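Glycinin A3B4 subunit (Glycine max, PDB 2D5F) serves as a seed storage protein of the 11S globulin family, with two cupin domains in each chain and six chains in the assembly. Local coordinates at residues 28-33 with 235-240; 41-46 with 389-394; 64-69 with 125-130; 112-117 with 246-251. One frame throughout, in Å; residues are numbered along the deposited sequence.

Contact 1: residues 28-33 with 235-240; sequences GLIETW and KQIVTV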
loop_
_atom_site.group_PDB
_atom_site.type_symbol
_atom_site.label_atom_id
_atom_site.label_comp_id
_atom_site.label_asym_id
_atom_site.label_seq_id
_atom_site.Cartn_x
_atom_site.Cartn_y
_atom_site.Cartn_z
ATOM N N GLY B 28 -7.301 39.700 18.091
ATOM C CA GLY B 28 -7.921 39.298 16.844
ATOM C C GLY B 28 -9.413 39.042 16.877
ATOM O O GLY B 28 -10.118 39.434 17.809
ATOM N N LEU B 29 -9.884 38.360 15.838
ATOM C CA LEU B 29 -11.292 38.046 15.679
ATOM C C LEU B 29 -11.479 36.644 15.099
ATOM O O LEU B 29 -10.685 36.188 14.270
ATOM C CB LEU B 29 -11.923 39.070 14.733
ATOM C CG LEU B 29 -13.399 38.929 14.373
ATOM C CD1 LEU B 29 -14.254 39.189 15.612
ATOM C CD2 LEU B 29 -13.748 39.912 13.267
ATOM N N ILE B 30 -12.526 35.965 15.552
ATOM C CA ILE B 30 -12.853 34.637 15.052
ATOM C C ILE B 30 -14.320 34.666 14.658
ATOM O O ILE B 30 -15.186 35.004 15.465
ATOM C CB ILE B 30 -12.644 33.544 16.113
ATOM C CG1 ILE B 30 -11.156 33.434 16.461
ATOM C CG2 ILE B 30 -13.150 32.205 15.584
ATOM C CD1 ILE B 30 -10.848 32.372 17.498
ATOM N N GLU B 31 -14.587 34.336 13.402
ATOM C CA GLU B 31 -15.943 34.312 12.880
ATOM C C GLU B 31 -16.253 32.900 12.421
ATOM O O GLU B 31 -15.474 32.300 11.681
ATOM C CB GLU B 31 -16.057 35.269 11.702
ATOM C CG GLU B 31 -15.856 36.722 12.074
ATOM C CD GLU B 31 -15.710 37.597 10.858
ATOM O OE1 GLU B 31 -14.566 37.788 10.398
ATOM O OE2 GLU B 31 -16.741 38.079 10.347
ATOM N N THR B 32 -17.380 32.357 12.859
ATOM C CA THR B 32 -17.738 31.008 12.449
ATOM C C THR B 32 -19.090 30.931 11.770
ATOM O O THR B 32 -19.983 31.731 12.042
ATOM C CB THR B 32 -17.755 30.032 13.653
ATOM O OG1 THR B 32 -18.752 30.442 14.598
ATOM C CG2 THR B 32 -16.394 30.009 14.336
ATOM N N TRP B 33 -19.219 29.972 10.859
ATOM C CA TRP B 33 -20.482 29.721 10.170
ATOM C C TRP B 33 -21.143 28.659 11.047
ATOM O O TRP B 33 -20.467 27.736 11.506
ATOM C CB TRP B 33 -20.232 29.151 8.771
ATOM C CG TRP B 33 -19.929 30.183 7.692
ATOM C CD1 TRP B 33 -20.777 30.602 6.699
ATOM C CD2 TRP B 33 -18.686 30.869 7.471
ATOM N NE1 TRP B 33 -20.138 31.499 5.874
ATOM C CE2 TRP B 33 -18.856 31.684 6.325
ATOM C CE3 TRP B 33 -17.445 30.877 8.132
ATOM C CZ2 TRP B 33 -17.829 32.494 5.819
ATOM C CZ3 TRP B 33 -16.418 31.686 7.628
ATOM C CH2 TRP B 33 -16.622 32.485 6.484
ATOM N N LYS B 235 -8.803 36.245 26.050
ATOM C CA LYS B 235 -9.468 35.272 25.181
ATOM C C LYS B 235 -8.438 34.547 24.307
ATOM O O LYS B 235 -7.235 34.748 24.486
ATOM C CB LYS B 235 -10.561 35.947 24.339
ATOM C CG LYS B 235 -11.665 36.561 25.215
ATOM C CD LYS B 235 -12.812 37.152 24.407
ATOM C CE LYS B 235 -13.724 38.007 25.285
ATOM N NZ LYS B 235 -14.215 37.277 26.493
ATOM N N GLN B 236 -8.910 33.715 23.374
ATOM C CA GLN B 236 -8.044 32.888 22.517
ATOM C C GLN B 236 -7.012 33.515 21.571
ATOM O O GLN B 236 -6.114 32.819 21.088
ATOM C CB GLN B 236 -8.905 31.901 21.719
ATOM C CG GLN B 236 -10.065 32.534 20.997
ATOM C CD GLN B 236 -11.374 32.342 21.737
ATOM O OE1 GLN B 236 -12.197 31.505 21.360
ATOM N NE2 GLN B 236 -11.569 33.110 22.803
ATOM N N ILE B 237 -7.147 34.798 21.266
ATOM C CA ILE B 237 -6.170 35.462 20.407
ATOM C C ILE B 237 -5.677 36.673 21.189
ATOM O O ILE B 237 -6.448 37.586 21.496
ATOM C CB ILE B 237 -6.773 35.928 19.065
ATOM C CG1 ILE B 237 -7.261 34.720 18.259
ATOM C CG2 ILE B 237 -5.718 36.674 18.257
ATOM C CD1 ILE B 237 -7.809 35.078 16.889
ATOM N N VAL B 238 -4.396 36.666 21.520
ATOM C CA VAL B 238 -3.812 37.744 22.297
ATOM C C VAL B 238 -2.836 38.609 21.508
ATOM O O VAL B 238 -2.358 38.221 20.437
ATOM C CB VAL B 238 -3.073 37.175 23.513
ATOM C CG1 VAL B 238 -4.001 36.247 24.287
ATOM C CG2 VAL B 238 -1.818 36.438 23.061
ATOM N N THR B 239 -2.547 39.789 22.050
ATOM C CA THR B 239 -1.605 40.702 21.427
ATOM C C THR B 239 -0.287 40.570 22.179
ATOM O O THR B 239 -0.250 40.693 23.405
ATOM C CB THR B 239 -2.080 42.162 21.519
ATOM O OG1 THR B 239 -3.312 42.311 20.804
ATOM C CG2 THR B 239 -1.034 43.093 20.927
ATOM N N VAL B 240 0.788 40.303 21.444
ATOM C CA VAL B 240 2.103 40.160 22.051
ATOM C C VAL B 240 2.775 41.531 22.031
ATOM O O VAL B 240 3.243 41.991 20.985
ATOM C CB VAL B 240 2.981 39.147 21.276
ATOM C CG1 VAL B 240 4.326 38.975 21.977
ATOM C CG2 VAL B 240 2.262 37.810 21.176
#
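The flat group that matters where Ile237 meets residues 28-33 is the peptide unit joining Gly28 to Leu29. Over one of its faces, offset toward the Leu29 N side, sits the CD1 methyl of Ile237, 4.0 Å from Leu29 N. The other branch of the same side chain works beside it: Ile237 CG2 comes to 3.4 Å from Gly28 N, and this close approach is possible because Gly28 has no side chain, which would otherwise point straight at that methyl. With CG2 anti to its own backbone N and CG1 anti to the carbonyl carbon (chi1 -63°), Ile237 spreads two arms over the glycine and the residue after it. Ile30 completes the patch, its CG1 3.8 Å from Ile237 CD1, while Ile30 CD1 reaches the aliphatic CG of Gln236 at 3.6 Å. Cutting Ile237 back to an alanine would take away the methyls over Gly28 and beside Ile30 CG1 and would probably open a gap between the strands. The strand axes run nearly antiparallel, 166° apart and 7.2 Å at closest approach, yet the strands belong to different sheets of the N-terminal cupin barrel: strand 28-32 pairs with 21-24 and 46-52, strand 237-239 with 56-62. Ile237 also packs on His58, which lines the carbonate pocket. Polar ties lie around the patch, among them a salt bridge from Lys235 to Asp170. Between the segments the contact is van der Waals packing, methyls on backbone and on one another, so the fit probably depends on shape, while each strand keeps its hydrogen bonds within its own sheet.

Contact 2: residues 41-46 with 389-394; sequences QCAGVT and NSVIYV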
loop_
_atom_site.group_PDB
_atom_site.type_symbol
_atom_site.label_atom_id
_atom_site.label_comp_id
_atom_site.label_asym_id
_atom_site.label_seq_id
_atom_site.Cartn_x
_atom_site.Cartn_y
_atom_site.Cartn_z
ATOM N N GLN B 41 -24.439 20.749 6.740
ATOM C CA GLN B 41 -24.691 19.428 7.298
ATOM C C GLN B 41 -24.567 18.400 6.183
ATOM O O GLN B 41 -24.088 17.292 6.404
ATOM C CB GLN B 41 -26.085 19.348 7.922
ATOM C CG GLN B 41 -26.253 20.242 9.127
ATOM C CD GLN B 41 -27.490 19.908 9.913
ATOM O OE1 GLN B 41 -28.604 19.970 9.392
ATOM N NE2 GLN B 41 -27.307 19.544 11.176
ATOM N N CYS B 42 -24.993 18.776 4.981
ATOM C CA CYS B 42 -24.902 17.877 3.841
ATOM C C CYS B 42 -23.423 17.640 3.504
ATOM O O CYS B 42 -23.011 16.517 3.212
ATOM C CB CYS B 42 -25.653 18.471 2.634
ATOM S SG CYS B 42 -25.106 17.817 1.024
ATOM N N ALA B 43 -22.627 18.701 3.583
ATOM C CA ALA B 43 -21.200 18.627 3.275
ATOM C C ALA B 43 -20.379 17.978 4.386
ATOM O O ALA B 43 -19.273 17.497 4.145
ATOM C CB ALA B 43 -20.668 20.019 2.979
ATOM N N GLY B 44 -20.923 17.966 5.599
ATOM C CA GLY B 44 -20.220 17.361 6.719
ATOM C C GLY B 44 -19.005 18.163 7.145
ATOM O O GLY B 44 -17.956 17.598 7.475
ATOM N N VAL B 45 -19.147 19.486 7.146
ATOM C CA VAL B 45 -18.056 20.380 7.522
ATOM C C VAL B 45 -18.632 21.701 8.018
ATOM O O VAL B 45 -19.844 21.920 7.990
ATOM C CB VAL B 45 -17.169 20.753 6.303
ATOM C CG1 VAL B 45 -16.658 19.505 5.586
ATOM C CG2 VAL B 45 -17.979 21.632 5.333
ATOM N N THR B 46 -17.749 22.570 8.485
ATOM C CA THR B 46 -18.136 23.915 8.880
ATOM C C THR B 46 -16.916 24.772 8.586
ATOM O O THR B 46 -15.846 24.242 8.275
ATOM C CB THR B 46 -18.575 24.041 10.360
ATOM O OG1 THR B 46 -19.253 25.294 10.522
ATOM C CG2 THR B 46 -17.398 24.009 11.306
ATOM N N ASN B 389 -17.791 16.222 -1.905
ATOM C CA ASN B 389 -18.632 17.387 -1.716
ATOM C C ASN B 389 -17.629 18.530 -1.813
ATOM O O ASN B 389 -16.429 18.325 -1.603
ATOM C CB ASN B 389 -19.276 17.400 -0.327
ATOM C CG ASN B 389 -20.471 16.491 -0.229
ATOM O OD1 ASN B 389 -21.271 16.408 -1.157
ATOM N ND2 ASN B 389 -20.615 15.818 0.907
ATOM N N SER B 390 -18.106 19.731 -2.113
ATOM C CA SER B 390 -17.206 20.869 -2.239
ATOM C C SER B 390 -17.765 22.082 -1.528
ATOM O O SER B 390 -18.979 22.200 -1.354
ATOM C CB SER B 390 -16.998 21.222 -3.713
ATOM O OG SER B 390 -16.374 20.165 -4.407
ATOM N N VAL B 391 -16.876 22.976 -1.114
ATOM C CA VAL B 391 -17.290 24.210 -0.452
ATOM C C VAL B 391 -16.481 25.363 -1.039
ATOM O O VAL B 391 -15.253 25.424 -0.898
ATOM C CB VAL B 391 -17.055 24.160 1.072
ATOM C CG1 VAL B 391 -17.658 25.402 1.725
ATOM C CG2 VAL B 391 -17.674 22.893 1.654
ATOM N N ILE B 392 -17.180 26.263 -1.715
ATOM C CA ILE B 392 -16.551 27.413 -2.333
ATOM C C ILE B 392 -16.551 28.604 -1.390
ATOM O O ILE B 392 -17.548 28.882 -0.727
ATOM C CB ILE B 392 -17.307 27.848 -3.607
ATOM C CG1 ILE B 392 -17.215 26.760 -4.676
ATOM C CG2 ILE B 392 -16.723 29.149 -4.140
ATOM C CD1 ILE B 392 -18.138 27.001 -5.853
ATOM N N TYR B 393 -15.418 29.290 -1.310
ATOM C CA TYR B 393 -15.325 30.502 -0.507
ATOM C C TYR B 393 -14.733 31.532 -1.463
ATOM O O TYR B 393 -13.626 31.347 -1.967
ATOM C CB TYR B 393 -14.397 30.341 0.700
ATOM C CG TYR B 393 -14.223 31.648 1.449
ATOM C CD1 TYR B 393 -15.192 32.095 2.348
ATOM C CD2 TYR B 393 -13.137 32.488 1.181
ATOM C CE1 TYR B 393 -15.091 33.353 2.959
ATOM C CE2 TYR B 393 -13.024 33.749 1.785
ATOM C CZ TYR B 393 -14.012 34.173 2.671
ATOM O OH TYR B 393 -13.928 35.422 3.245
ATOM N N VAL B 394 -15.474 32.601 -1.733
ATOM C CA VAL B 394 -14.984 33.623 -2.651
ATOM C C VAL B 394 -13.980 34.517 -1.949
ATOM O O VAL B 394 -14.274 35.102 -0.911
ATOM C CB VAL B 394 -16.142 34.467 -3.219
ATOM C CG1 VAL B 394 -15.598 35.528 -4.190
ATOM C CG2 VAL B 394 -17.123 33.551 -3.941
HETATM O O HOH W 1 -18.376 15.507 2.744
#
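Cys42 brings its carbonyl to the side-chain amide of Asn389, but Cys42 O stands 3.4 Å from Asn389 ND2 at too poor an angle for a hydrogen bond; separately, its sulfur forms a disulfide with Cys9. Ala43 follows and lays its CA against the amide of Asn389, 3.7 Å from ND2. A water bridges the two, donating to Ala43 O at 2.6 Å and accepting from Asn389 ND2 at 2.9 Å. The methyl of Ala43 only brushes Val391, with 4.4 Å from Ala43 CB to Val391 CG2. Gly44, just past the end of helix 38-43, takes a positive phi of 70°, and its carbonyl turns to Ser150. That bend carries Val45 round to face the strand, where its CG2 lies 3.9 Å from Val391 CG2. Val45 CG1 is turned anti to the carbonyl carbon (chi1 -54°), which leaves CG2 over the backbone, aimed at Val391, and the two valines lie alongside, pointing opposite ways. The contact joins the helix of the N-terminal cupin to strand 390-395 of the C-terminal one. Beyond the segments, Asn389 OD1 accepts from Gln426 N, and ND2 also donates to Gln155 O of a third subunit. Held at both its oxygen and its nitrogen, the buried Asn389 amide has little freedom to turn, and it links the two cupins to a neighbouring subunit beside a small apolar patch.

Contact 3: residues 64-69 with 125-130; sequences PYPQMI and IPPGVP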
loop_
_atom_site.group_PDB
_atom_site.type_symbol
_atom_site.label_atom_id
_atom_site.label_comp_id
_atom_site.label_asym_id
_atom_site.label_seq_id
_atom_site.Cartn_x
_atom_site.Cartn_y
_atom_site.Cartn_z
ATOM N N PRO B 64 -10.242 17.385 17.011
ATOM C CA PRO B 64 -10.288 15.977 16.593
ATOM C C PRO B 64 -10.605 15.686 15.126
ATOM O O PRO B 64 -11.187 14.650 14.810
ATOM C CB PRO B 64 -11.328 15.383 17.536
ATOM C CG PRO B 64 -12.320 16.496 17.642
ATOM C CD PRO B 64 -11.437 17.736 17.799
ATOM N N TYR B 65 -10.225 16.594 14.234
ATOM C CA TYR B 65 -10.447 16.404 12.802
ATOM C C TYR B 65 -9.464 17.308 12.085
ATOM O O TYR B 65 -8.918 18.227 12.679
ATOM C CB TYR B 65 -11.889 16.764 12.401
ATOM C CG TYR B 65 -12.427 18.000 13.095
ATOM C CD1 TYR B 65 -13.220 17.891 14.241
ATOM C CD2 TYR B 65 -12.105 19.278 12.634
ATOM C CE1 TYR B 65 -13.680 19.023 14.915
ATOM C CE2 TYR B 65 -12.555 20.416 13.299
ATOM C CZ TYR B 65 -13.341 20.281 14.441
ATOM O OH TYR B 65 -13.769 21.407 15.114
ATOM N N PRO B 66 -9.195 17.042 10.805
ATOM C CA PRO B 66 -8.243 17.948 10.167
ATOM C C PRO B 66 -8.878 19.266 9.749
ATOM O O PRO B 66 -10.100 19.378 9.645
ATOM C CB PRO B 66 -7.720 17.133 8.985
ATOM C CG PRO B 66 -8.831 16.222 8.658
ATOM C CD PRO B 66 -9.418 15.833 9.993
ATOM N N GLN B 67 -8.032 20.275 9.566
ATOM C CA GLN B 67 -8.478 21.587 9.117
ATOM C C GLN B 67 -7.610 21.937 7.921
ATOM O O GLN B 67 -6.415 21.631 7.902
ATOM C CB GLN B 67 -8.252 22.667 10.183
ATOM C CG GLN B 67 -9.066 22.541 11.454
ATOM C CD GLN B 67 -8.750 23.656 12.443
ATOM O OE1 GLN B 67 -8.916 24.837 12.136
ATOM N NE2 GLN B 67 -8.287 23.282 13.630
ATOM N N MET B 68 -8.217 22.545 6.914
ATOM C CA MET B 68 -7.467 22.999 5.753
ATOM C C MET B 68 -7.714 24.499 5.757
ATOM O O MET B 68 -8.850 24.944 5.661
ATOM C CB MET B 68 -7.983 22.380 4.467
ATOM C CG MET B 68 -7.254 22.911 3.248
ATOM S SD MET B 68 -7.622 21.974 1.776
ATOM C CE MET B 68 -6.235 20.867 1.774
ATOM N N ILE B 69 -6.643 25.269 5.891
ATOM C CA ILE B 69 -6.750 26.717 5.967
ATOM C C ILE B 69 -6.094 27.437 4.796
ATOM O O ILE B 69 -5.017 27.053 4.339
ATOM C CB ILE B 69 -6.078 27.223 7.252
ATOM C CG1 ILE B 69 -6.563 26.399 8.445
ATOM C CG2 ILE B 69 -6.386 28.700 7.468
ATOM C CD1 ILE B 69 -5.745 26.614 9.701
ATOM N N ILE B 125 -3.927 21.350 9.332
ATOM C CA ILE B 125 -3.759 21.007 10.746
ATOM C C ILE B 125 -4.172 19.549 10.961
ATOM O O ILE B 125 -5.321 19.191 10.719
ATOM C CB ILE B 125 -4.651 21.858 11.671
ATOM C CG1 ILE B 125 -4.547 23.350 11.319
ATOM C CG2 ILE B 125 -4.254 21.608 13.123
ATOM C CD1 ILE B 125 -3.148 23.918 11.404
ATOM N N PRO B 126 -3.242 18.689 11.413
ATOM C CA PRO B 126 -3.581 17.278 11.643
ATOM C C PRO B 126 -4.499 17.113 12.857
ATOM O O PRO B 126 -4.459 17.918 13.791
ATOM C CB PRO B 126 -2.224 16.622 11.892
ATOM C CG PRO B 126 -1.252 17.520 11.182
ATOM C CD PRO B 126 -1.787 18.898 11.511
ATOM N N PRO B 127 -5.335 16.065 12.858
ATOM C CA PRO B 127 -6.237 15.842 13.991
ATOM C C PRO B 127 -5.434 15.618 15.272
ATOM O O PRO B 127 -4.419 14.912 15.266
ATOM C CB PRO B 127 -7.011 14.586 13.584
ATOM C CG PRO B 127 -6.959 14.610 12.078
ATOM C CD PRO B 127 -5.554 15.059 11.801
ATOM N N GLY B 128 -5.883 16.246 16.356
ATOM C CA GLY B 128 -5.241 16.084 17.648
ATOM C C GLY B 128 -3.896 16.747 17.846
ATOM O O GLY B 128 -3.374 16.742 18.954
ATOM N N VAL B 129 -3.330 17.313 16.786
ATOM C CA VAL B 129 -2.029 17.967 16.887
ATOM C C VAL B 129 -2.179 19.444 17.265
ATOM O O VAL B 129 -2.865 20.208 16.574
ATOM C CB VAL B 129 -1.248 17.876 15.556
ATOM C CG1 VAL B 129 0.048 18.664 15.659
ATOM C CG2 VAL B 129 -0.959 16.409 15.217
ATOM N N PRO B 130 -1.536 19.862 18.371
ATOM C CA PRO B 130 -1.607 21.258 18.825
ATOM C C PRO B 130 -0.918 22.194 17.833
ATOM O O PRO B 130 0.096 21.836 17.235
ATOM C CB PRO B 130 -0.854 21.239 20.155
ATOM C CG PRO B 130 -0.889 19.790 20.582
ATOM C CD PRO B 130 -0.709 19.058 19.285
#
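Gln67 and Ile125 face each other through a pair of backbone hydrogen bonds. The shorter runs from Ile125 N to Gln67 O, 2.9 Å long and fairly straight at 167°. Its mate goes from Gln67 N to Ile125 O at 3.1 Å, meeting a lone pair in the carbonyl plane. The same Ile125 oxygen also takes a CA-H...O contact from Pro66 CA at 3.2 Å, so two neighbouring residues share it. This is an antiparallel hydrogen-bonded pair in the sheet of the N-terminal cupin, where strand 67-73 lies between 141-147 and 121-125. Just past it, a type II turn from Pro126 to Val129, with Gly128 at positive phi, sends the chain off toward strand 131-135. The polar end of Gln67 serves another site: its OE1 accepts from Arg50, which lines the carbonate pocket, and from Ser145. On the same face, Ile125 CG1 lies against the CB of Gln67 at 3.9 Å and against CD1 of Ile69 at 3.8 Å, its torsion (chi1 -48°) turning CG1 toward Ile69. The prolines pack beyond the strand ends. Pro66 CD is pressed to 3.4 Å from Pro127 CG, tighter than ordinary van der Waals contact, and the two rings cross at a slant. Phe365 of helix 362-365 covers Pro66, Pro126 and Pro127, while Trp384 of a second subunit donates its NE1 to Gly128 O.

Contact 4: residues 112-117 with 246-251; sequences QKIRHF and VISPKW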
loop_
_atom_site.group_PDB
_atom_site.type_symbol
_atom_site.label_atom_id
_atom_site.label_comp_id
_atom_site.label_asym_id
_atom_site.label_seq_id
_atom_site.Cartn_x
_atom_site.Cartn_y
_atom_site.Cartn_z
ATOM N N GLN B 112 10.146 23.095 18.360
ATOM C CA GLN B 112 10.062 22.453 17.056
ATOM C C GLN B 112 10.074 23.470 15.924
ATOM O O GLN B 112 9.971 24.673 16.152
ATOM C CB GLN B 112 8.825 21.535 16.978
ATOM C CG GLN B 112 8.980 20.290 17.843
ATOM C CD GLN B 112 7.791 19.338 17.809
ATOM O OE1 GLN B 112 7.717 18.405 18.613
ATOM N NE2 GLN B 112 6.863 19.563 16.888
ATOM N N LYS B 113 10.220 22.971 14.703
ATOM C CA LYS B 113 10.284 23.807 13.514
ATOM C C LYS B 113 9.208 24.884 13.409
ATOM O O LYS B 113 8.037 24.648 13.709
ATOM C CB LYS B 113 10.239 22.925 12.266
ATOM C CG LYS B 113 10.358 23.698 10.954
ATOM C CD LYS B 113 10.303 22.765 9.753
ATOM C CE LYS B 113 10.470 23.537 8.451
ATOM N NZ LYS B 113 10.650 22.613 7.297
ATOM N N ILE B 114 9.623 26.072 12.982
ATOM C CA ILE B 114 8.703 27.183 12.790
ATOM C C ILE B 114 8.472 27.282 11.294
ATOM O O ILE B 114 9.425 27.368 10.521
ATOM C CB ILE B 114 9.296 28.526 13.291
ATOM C CG1 ILE B 114 9.550 28.451 14.799
ATOM C CG2 ILE B 114 8.345 29.676 12.966
ATOM C CD1 ILE B 114 8.322 28.076 15.615
ATOM N N ARG B 115 7.210 27.252 10.884
ATOM C CA ARG B 115 6.887 27.330 9.471
ATOM C C ARG B 115 6.268 28.682 9.158
ATOM O O ARG B 115 5.382 29.153 9.870
ATOM C CB ARG B 115 5.920 26.207 9.083
ATOM C CG ARG B 115 6.427 24.792 9.395
ATOM C CD ARG B 115 5.473 24.087 10.353
ATOM N NE ARG B 115 5.923 22.755 10.766
ATOM C CZ ARG B 115 5.858 21.662 10.013
ATOM N NH1 ARG B 115 6.295 20.505 10.489
ATOM N NH2 ARG B 115 5.353 21.719 8.790
ATOM N N HIS B 116 6.746 29.306 8.089
ATOM C CA HIS B 116 6.248 30.604 7.671
ATOM C C HIS B 116 5.199 30.453 6.584
ATOM O O HIS B 116 5.264 29.528 5.778
ATOM C CB HIS B 116 7.406 31.455 7.148
ATOM C CG HIS B 116 8.407 31.817 8.199
ATOM N ND1 HIS B 116 8.287 32.942 8.985
ATOM C CD2 HIS B 116 9.522 31.177 8.626
ATOM C CE1 HIS B 116 9.285 32.980 9.849
ATOM N NE2 HIS B 116 10.047 31.920 9.653
ATOM N N PHE B 117 4.228 31.361 6.571
ATOM C CA PHE B 117 3.187 31.334 5.559
ATOM C C PHE B 117 2.893 32.739 5.066
ATOM O O PHE B 117 3.169 33.727 5.756
ATOM C CB PHE B 117 1.897 30.692 6.096
ATOM C CG PHE B 117 1.296 31.403 7.279
ATOM C CD1 PHE B 117 1.495 30.922 8.572
ATOM C CD2 PHE B 117 0.520 32.547 7.100
ATOM C CE1 PHE B 117 0.930 31.569 9.671
ATOM C CE2 PHE B 117 -0.046 33.202 8.188
ATOM C CZ PHE B 117 0.160 32.709 9.479
ATOM N N VAL B 246 11.079 34.015 18.369
ATOM C CA VAL B 246 11.241 32.565 18.399
ATOM C C VAL B 246 12.474 32.244 17.573
ATOM O O VAL B 246 12.948 33.082 16.814
ATOM C CB VAL B 246 10.033 31.814 17.768
ATOM C CG1 VAL B 246 8.735 32.230 18.443
ATOM C CG2 VAL B 246 9.976 32.083 16.269
ATOM N N ILE B 247 12.991 31.033 17.716
ATOM C CA ILE B 247 14.164 30.636 16.953
ATOM C C ILE B 247 13.739 30.374 15.513
ATOM O O ILE B 247 12.811 29.598 15.268
ATOM C CB ILE B 247 14.791 29.358 17.528
ATOM C CG1 ILE B 247 15.097 29.558 19.016
ATOM C CG2 ILE B 247 16.068 29.023 16.778
ATOM C CD1 ILE B 247 15.490 28.286 19.733
ATOM N N SER B 248 14.401 31.033 14.565
ATOM C CA SER B 248 14.092 30.847 13.150
ATOM C C SER B 248 15.104 31.564 12.265
ATOM O O SER B 248 15.521 32.682 12.565
ATOM C CB SER B 248 12.683 31.356 12.834
ATOM O OG SER B 248 12.315 31.036 11.501
ATOM N N PRO B 249 15.523 30.918 11.161
ATOM C CA PRO B 249 16.494 31.507 10.232
ATOM C C PRO B 249 15.967 32.804 9.628
ATOM O O PRO B 249 16.727 33.685 9.241
ATOM C CB PRO B 249 16.671 30.414 9.178
ATOM C CG PRO B 249 16.427 29.150 9.961
ATOM C CD PRO B 249 15.223 29.523 10.789
ATOM N N LYS B 250 14.647 32.901 9.557
ATOM C CA LYS B 250 13.969 34.064 9.004
ATOM C C LYS B 250 12.982 34.546 10.061
ATOM O O LYS B 250 12.163 33.761 10.546
ATOM C CB LYS B 250 13.228 33.649 7.730
ATOM C CG LYS B 250 12.209 34.644 7.202
ATOM C CD LYS B 250 11.327 33.977 6.149
ATOM C CE LYS B 250 10.237 34.909 5.659
ATOM N NZ LYS B 250 10.815 36.131 5.036
ATOM N N TRP B 251 13.062 35.821 10.432
ATOM C CA TRP B 251 12.148 36.351 11.438
ATOM C C TRP B 251 12.288 37.858 11.614
ATOM O O TRP B 251 11.358 38.612 11.320
ATOM C CB TRP B 251 12.381 35.643 12.778
ATOM C CG TRP B 251 11.279 35.859 13.771
ATOM C CD1 TRP B 251 11.252 36.770 14.788
ATOM C CD2 TRP B 251 10.030 35.158 13.828
ATOM N NE1 TRP B 251 10.063 36.679 15.477
ATOM C CE2 TRP B 251 9.295 35.698 14.909
ATOM C CE3 TRP B 251 9.461 34.126 13.069
ATOM C CZ2 TRP B 251 8.017 35.240 15.251
ATOM C CZ3 TRP B 251 8.188 33.670 13.409
ATOM C CH2 TRP B 251 7.482 34.228 14.493
HETATM O O HOH W 2 11.700 28.714 10.300
#
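His116 and Ser248 lead the polar part of this contact. Ser248 OG donates to Lys250 O within its own loop, while a water gives one hydrogen to Ser248 OG and the other to Ile114 O, 2.7 Å from each. Next to this chain of bonds lies the histidine, with Ser248 OG in the plane of the ring at its edge, 3.1 Å from His116 NE2, and Lys250 O 2.9 Å from the same nitrogen. The aromatic contacts use other parts of the ring. Lys250 CD stands over one face of His116, 4.1 Å from the centroid and only 5° off the normal, a CH-pi contact made by a lysine chain whose CG is anti to the backbone N (chi1 166°). Trp251 meets the histidine rim to rim, centroids 5.7 Å apart and planes at 58°. A leucine in place of His116 would probably deprive Lys250 of its aromatic face and leave Lys250 O and Ser248 OG without the nitrogen beside them. In the fold, strand 107-118 belongs to the curled sheet of the N-terminal cupin, and the 246-251 loop lies along it, with Trp251 the last modelled residue before a gap. Apolar packing fills in behind: Ile114 CG1 touches Val246 CG2 at 3.9 Å, Ile114 CG2 reaches Trp251 CZ3 at 4.0 Å, and Val246 CG2 lies over the face of the indole toward its rim. Ile247 O, buried here without a polar partner, faces Ile114 CG1. Ile247 and Pro249 also pack on Tyr344 of a fourth subunit.

From the N terminus the chain enters contact 1 at 28-33 and contact 2 at 41-46, which adjoin: Trp33 touches Thr46 and, across the cupin boundary, Tyr393. Contact 3 opens at 64-69, contact 4 at 112-117. Contact 3 closes first, at 125-130, nested inside the loops of contacts 1 and 2. Contact 1 closes at 235-240 and contact 4 soon after, at 246-251, so contact 4 crosses both 1 and 3. Contact 2 closes last, at 389-394, crossing contact 1 while enclosing 3 and 4. Contacts 1, 3 and 4 thus bind parts of the N-terminal cupin together, whereas contact 2 ties it to the C-terminal one.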